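Local coordinates for protein inorganic pyrophosphatase (Helicobacter pylori, PDB 2BQX) that probably catalyses the magnesium-dependent hydrolysis of inorganic pyrophosphate to two phosphate ions, working as a soluble homohexamer of the PPase family, at residues A70-D75 with A106-K111; A86-V91 with E102-L107. One frame throughout, in Å; residues are numbered along the deposited sequence.

Contact 1. Residues A70-D75 with A106-K111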
loop_
_atom_site.group_PDB
_atom_site.type_symbol
_atom_site.label_atom_id
_atom_site.label_comp_id
_atom_site.label_asym_id
_atom_site.label_seq_id
_atom_site.Cartn_x
_atom_site.Cartn_y
_atom_site.Cartn_z
ATOM N N ALA A 70 -16.754 9.484 17.414
ATOM C CA ALA A 70 -15.459 9.963 17.857
ATOM C C ALA A 70 -14.423 9.783 16.763
ATOM O O ALA A 70 -14.425 8.778 16.055
ATOM C CB ALA A 70 -15.022 9.216 19.099
ATOM N N LEU A 71 -13.562 10.779 16.615
ATOM C CA LEU A 71 -12.479 10.701 15.659
ATOM C C LEU A 71 -11.288 10.375 16.536
ATOM O O LEU A 71 -11.118 10.973 17.599
ATOM C CB LEU A 71 -12.250 12.047 14.975
ATOM C CG LEU A 71 -13.295 12.444 13.926
ATOM C CD1 LEU A 71 -13.108 13.908 13.527
ATOM C CD2 LEU A 71 -13.142 11.542 12.711
ATOM N N VAL A 72 -10.488 9.401 16.126
ATOM C CA VAL A 72 -9.305 9.055 16.894
ATOM C C VAL A 72 -8.112 9.441 16.033
ATOM O O VAL A 72 -7.796 8.760 15.064
ATOM C CB VAL A 72 -9.257 7.544 17.227
ATOM C CG1 VAL A 72 -7.992 7.237 18.024
ATOM C CG2 VAL A 72 -10.490 7.151 18.044
ATOM N N LEU A 73 -7.483 10.564 16.373
ATOM C CA LEU A 73 -6.327 11.061 15.637
ATOM C C LEU A 73 -5.091 10.238 15.964
ATOM O O LEU A 73 -4.817 9.930 17.121
ATOM C CB LEU A 73 -6.093 12.537 15.962
ATOM C CG LEU A 73 -7.014 13.526 15.234
ATOM C CD1 LEU A 73 -8.470 13.223 15.539
ATOM C CD2 LEU A 73 -6.661 14.941 15.653
ATOM N N SER A 74 -4.339 9.883 14.933
ATOM C CA SER A 74 -3.160 9.057 15.117
ATOM C C SER A 74 -2.354 9.122 13.844
ATOM O O SER A 74 -2.866 9.533 12.807
ATOM C CB SER A 74 -3.585 7.602 15.369
ATOM O OG SER A 74 -2.470 6.729 15.306
ATOM N N ASP A 75 -1.090 8.727 13.912
ATOM C CA ASP A 75 -0.292 8.718 12.702
ATOM C C ASP A 75 -0.562 7.419 11.962
ATOM O O ASP A 75 -0.263 7.311 10.773
ATOM C CB ASP A 75 1.198 8.824 13.012
ATOM C CG ASP A 75 1.578 10.184 13.558
ATOM O OD1 ASP A 75 0.916 11.178 13.191
ATOM O OD2 ASP A 75 2.544 10.254 14.337
ATOM N N ALA A 106 -10.481 12.645 19.723
ATOM C CA ALA A 106 -9.675 11.892 20.679
ATOM C C ALA A 106 -8.338 11.393 20.155
ATOM O O ALA A 106 -8.045 11.487 18.968
ATOM C CB ALA A 106 -10.484 10.706 21.194
ATOM N N LEU A 107 -7.548 10.843 21.072
ATOM C CA LEU A 107 -6.241 10.276 20.768
ATOM C C LEU A 107 -6.146 8.953 21.519
ATOM O O LEU A 107 -6.809 8.762 22.539
ATOM C CB LEU A 107 -5.130 11.215 21.251
ATOM C CG LEU A 107 -4.908 12.515 20.470
ATOM C CD1 LEU A 107 -4.153 13.509 21.329
ATOM C CD2 LEU A 107 -4.145 12.214 19.186
ATOM N N PRO A 108 -5.341 8.010 21.014
ATOM C CA PRO A 108 -5.231 6.739 21.731
ATOM C C PRO A 108 -4.597 7.065 23.074
ATOM O O PRO A 108 -3.894 8.067 23.188
ATOM C CB PRO A 108 -4.281 5.926 20.856
ATOM C CG PRO A 108 -4.518 6.485 19.481
ATOM C CD PRO A 108 -4.590 7.969 19.747
ATOM N N ILE A 109 -4.840 6.249 24.092
ATOM C CA ILE A 109 -4.222 6.526 25.379
ATOM C C ILE A 109 -2.722 6.311 25.222
ATOM O O ILE A 109 -2.289 5.531 24.369
ATOM C CB ILE A 109 -4.767 5.612 26.494
ATOM C CG1 ILE A 109 -4.665 4.147 26.070
ATOM C CG2 ILE A 109 -6.217 5.988 26.818
ATOM C CD1 ILE A 109 -5.077 3.176 27.160
ATOM N N ASP A 110 -1.934 7.006 26.037
ATOM C CA ASP A 110 -0.476 6.904 25.971
ATOM C C ASP A 110 0.061 5.478 26.082
ATOM O O ASP A 110 1.109 5.160 25.519
ATOM C CB ASP A 110 0.169 7.783 27.054
ATOM C CG ASP A 110 0.039 9.265 26.760
ATOM O OD1 ASP A 110 -0.330 9.625 25.625
ATOM O OD2 ASP A 110 0.320 10.083 27.662
ATOM N N LYS A 111 -0.651 4.618 26.803
ATOM C CA LYS A 111 -0.214 3.237 26.956
ATOM C C LYS A 111 -0.191 2.529 25.597
ATOM O O LYS A 111 0.643 1.654 25.351
ATOM C CB LYS A 111 -1.142 2.495 27.925
ATOM C CG LYS A 111 -0.706 1.076 28.249
ATOM C CD LYS A 111 -1.606 0.453 29.302
ATOM C CE LYS A 111 -1.210 -0.987 29.596
ATOM N NZ LYS A 111 0.183 -1.089 30.115
#

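Contact 2. Residues A86-V91 with E102-L107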
loop_
_atom_site.group_PDB
_atom_site.type_symbol
_atom_site.label_atom_id
_atom_site.label_comp_id
_atom_site.label_asym_id
_atom_site.label_seq_id
_atom_site.Cartn_x
_atom_site.Cartn_y
_atom_site.Cartn_z
ATOM N N ALA A 86 -9.215 5.405 24.105
ATOM C CA ALA A 86 -8.788 6.755 23.784
ATOM C C ALA A 86 -9.027 7.764 24.903
ATOM O O ALA A 86 -9.595 7.438 25.947
ATOM C CB ALA A 86 -9.504 7.215 22.521
ATOM N N ARG A 87 -8.576 8.992 24.679
ATOM C CA ARG A 87 -8.772 10.064 25.649
ATOM C C ARG A 87 -9.241 11.292 24.883
ATOM O O ARG A 87 -8.753 11.577 23.792
ATOM C CB ARG A 87 -7.473 10.361 26.398
ATOM C CG ARG A 87 -6.327 10.835 25.527
ATOM C CD ARG A 87 -5.027 10.828 26.328
ATOM N NE ARG A 87 -3.884 11.249 25.533
ATOM C CZ ARG A 87 -3.629 12.506 25.190
ATOM N NH1 ARG A 87 -2.559 12.783 24.453
ATOM N NH2 ARG A 87 -4.426 13.486 25.597
ATOM N N LEU A 88 -10.203 12.008 25.450
ATOM C CA LEU A 88 -10.749 13.202 24.811
ATOM C C LEU A 88 -9.847 14.425 24.882
ATOM O O LEU A 88 -9.141 14.634 25.869
ATOM C CB LEU A 88 -12.088 13.573 25.455
ATOM C CG LEU A 88 -13.417 13.083 24.884
ATOM C CD1 LEU A 88 -13.326 11.652 24.429
ATOM C CD2 LEU A 88 -14.490 13.266 25.959
ATOM N N VAL A 89 -9.876 15.229 23.823
ATOM C CA VAL A 89 -9.122 16.475 23.790
ATOM C C VAL A 89 -9.996 17.591 23.224
ATOM O O VAL A 89 -9.611 18.761 23.245
ATOM C CB VAL A 89 -7.802 16.373 22.963
ATOM C CG1 VAL A 89 -6.851 15.391 23.637
ATOM C CG2 VAL A 89 -8.090 15.948 21.532
ATOM N N GLY A 90 -11.178 17.230 22.728
ATOM C CA GLY A 90 -12.078 18.232 22.176
ATOM C C GLY A 90 -13.302 17.668 21.475
ATOM O O GLY A 90 -13.577 16.473 21.556
ATOM N N VAL A 91 -14.047 18.538 20.798
ATOM C CA VAL A 91 -15.236 18.122 20.066
ATOM C C VAL A 91 -15.465 19.034 18.860
ATOM O O VAL A 91 -15.179 20.234 18.909
ATOM C CB VAL A 91 -16.501 18.129 20.981
ATOM C CG1 VAL A 91 -16.752 19.529 21.524
ATOM C CG2 VAL A 91 -17.712 17.635 20.201
ATOM N N GLU A 102 -22.284 16.033 16.578
ATOM C CA GLU A 102 -21.066 16.293 17.315
ATOM C C GLU A 102 -20.099 15.155 17.054
ATOM O O GLU A 102 -20.503 13.994 16.975
ATOM C CB GLU A 102 -21.369 16.377 18.814
ATOM C CG GLU A 102 -22.030 15.115 19.361
ATOM C CD GLU A 102 -23.475 14.963 18.908
ATOM O OE1 GLU A 102 -23.941 13.811 18.772
ATOM O OE2 GLU A 102 -24.148 15.997 18.703
ATOM N N LYS A 103 -18.824 15.483 16.890
ATOM C CA LYS A 103 -17.820 14.449 16.676
ATOM C C LYS A 103 -16.771 14.659 17.756
ATOM O O LYS A 103 -16.080 15.672 17.759
ATOM C CB LYS A 103 -17.155 14.578 15.297
ATOM C CG LYS A 103 -18.097 14.597 14.099
ATOM C CD LYS A 103 -18.846 13.294 13.923
ATOM C CE LYS A 103 -19.780 13.359 12.713
ATOM N NZ LYS A 103 -20.699 12.192 12.663
ATOM N N LEU A 104 -16.668 13.718 18.684
ATOM C CA LEU A 104 -15.673 13.824 19.737
ATOM C C LEU A 104 -14.297 13.724 19.075
ATOM O O LEU A 104 -14.130 12.990 18.103
ATOM C CB LEU A 104 -15.853 12.687 20.752
ATOM C CG LEU A 104 -17.139 12.700 21.591
ATOM C CD1 LEU A 104 -17.251 11.423 22.425
ATOM C CD2 LEU A 104 -17.130 13.920 22.489
ATOM N N ILE A 105 -13.326 14.476 19.585
ATOM C CA ILE A 105 -11.964 14.448 19.047
ATOM C C ILE A 105 -11.109 13.755 20.096
ATOM O O ILE A 105 -11.015 14.223 21.234
ATOM C CB ILE A 105 -11.412 15.873 18.810
ATOM C CG1 ILE A 105 -12.329 16.648 17.856
ATOM C CG2 ILE A 105 -9.978 15.800 18.264
ATOM C CD1 ILE A 105 -12.547 16.008 16.501
ATOM N N ALA A 106 -10.481 12.645 19.723
ATOM C CA ALA A 106 -9.675 11.892 20.679
ATOM C C ALA A 106 -8.338 11.393 20.155
ATOM O O ALA A 106 -8.045 11.487 18.968
ATOM C CB ALA A 106 -10.484 10.706 21.194
ATOM N N LEU A 107 -7.548 10.843 21.072
ATOM C CA LEU A 107 -6.241 10.276 20.768
ATOM C C LEU A 107 -6.146 8.953 21.519
ATOM O O LEU A 107 -6.809 8.762 22.539
ATOM C CB LEU A 107 -5.130 11.215 21.251
ATOM C CG LEU A 107 -4.908 12.515 20.470
ATOM C CD1 LEU A 107 -4.153 13.509 21.329
ATOM C CD2 LEU A 107 -4.145 12.214 19.186
#

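Contact 1. Residues A70-D75 with A106-K111
Leu-71 O and Leu-73 N bracket Ala-106, bonding its N and its O along the one edge that faces them, the pattern of a parallel beta bridge centred on Val-72 and Ala-106. Ala-106 N donates to Leu-71 O at 2.8 Å, nearly in line with the carbonyl (C=O...N 170°), and Leu-73 N returns a bond of 2.8 Å to Ala-106 O. The same oxygen also receives a CA-H...O contact from Val-72 CA at 3.4 Å. The short strands 70-72 and 106-108 diverge by 44°, and beyond the bridge side chains take over from backbone pairing.

Val-72 and Ala-106 project to the same face of the sheet. With CG1 of Val-72 anti to the backbone N (chi1 180°), that methyl meets the ring of Pro-108 obliquely, 3.8 Å from its CG. On the face of Leu-107, the CD2 methyl of that residue packs 3.8 Å from Leu-73 CB. It also lies 3.2 Å from Leu-73 O, and Pro-108 CD approaches this carbonyl too, at 3.3 Å, so apolar carbons crowd the oxygen where the chain leaves the strand. Ser-74 adds little across the contact; its OG bonds to Val-76 N.

Strand 69-72 is inserted between strand 53-56, antiparallel to it, and strand 99-108. Helix 127-139 covers Leu-71 and Leu-73 through Ile-133, with Phe-137 also against Leu-71, while strand 83-96 flanks Ala-106 and Leu-107 across the other edge of strand 99-108.

Contact 2. Residues A86-V91 with E102-L107
Ile-105 is paired with two residues of the facing strand, Val-89 and Gly-90, which makes a classic beta bulge between the antiparallel segments 86-91 and 102-107. Ile-105 O accepts a bond from Val-89 N (3.0 Å) and a weak one from Gly-90 N, while Ile-105 N reaches Gly-90 O at 2.8 Å from 48° out of the carbonyl plane.

With CG1 of Val-89 anti to the carbonyl carbon (chi1 -65°), CG2 falls between the backbone N and that carbon and packs 3.8 Å from Ile-105 CG2, the two side chains crossing at about a right angle. Val-89 CG1 meets Leu-107 CD1 at 4.0 Å. That same CD1 lies over one face of the Arg-87 guanidinium, 3.6 Å from NH1; the arginine chain, extended from CG to NE, passes obliquely across the leucine, and its NH2 bonds to Val-119 O. Chi1 of Val-91, 60° to CG1, puts CG2 anti to N, against Lys-103 O.

The pairing is a bulged beta hairpin, strands 83-96 and 99-108. Lys-103 NZ salt-bridges Asp-69 and Asp-101, predicted magnesium ligands, and hydrogen-bonds to OH of Tyr-54, a predicted substrate-binding residue, so the second strand borders the probable active site.

In the fold
Both contacts are buried, and they use the two edges of strand 99-108: contact 1 adds strand 69-72 in parallel, contact 2 adds strand 83-96 antiparallel, within one mixed sheet. Ala-106 and Leu-107 belong to both. Contact 1 is a brief pairing near the strand ends that gives way to proline and leucine packing; contact 2 buries about twice the surface and keeps its backbone ladder through a bulge. A probable bond from Leu-71 N to Leu-104 O continues the pairing of contact 1 into the segment used by contact 2, and Leu-71 CD1 packs on Ile-105 CD1. Away from the core, Lys-111 O hydrogen-bonds to Arg-42 NE of the second subunit.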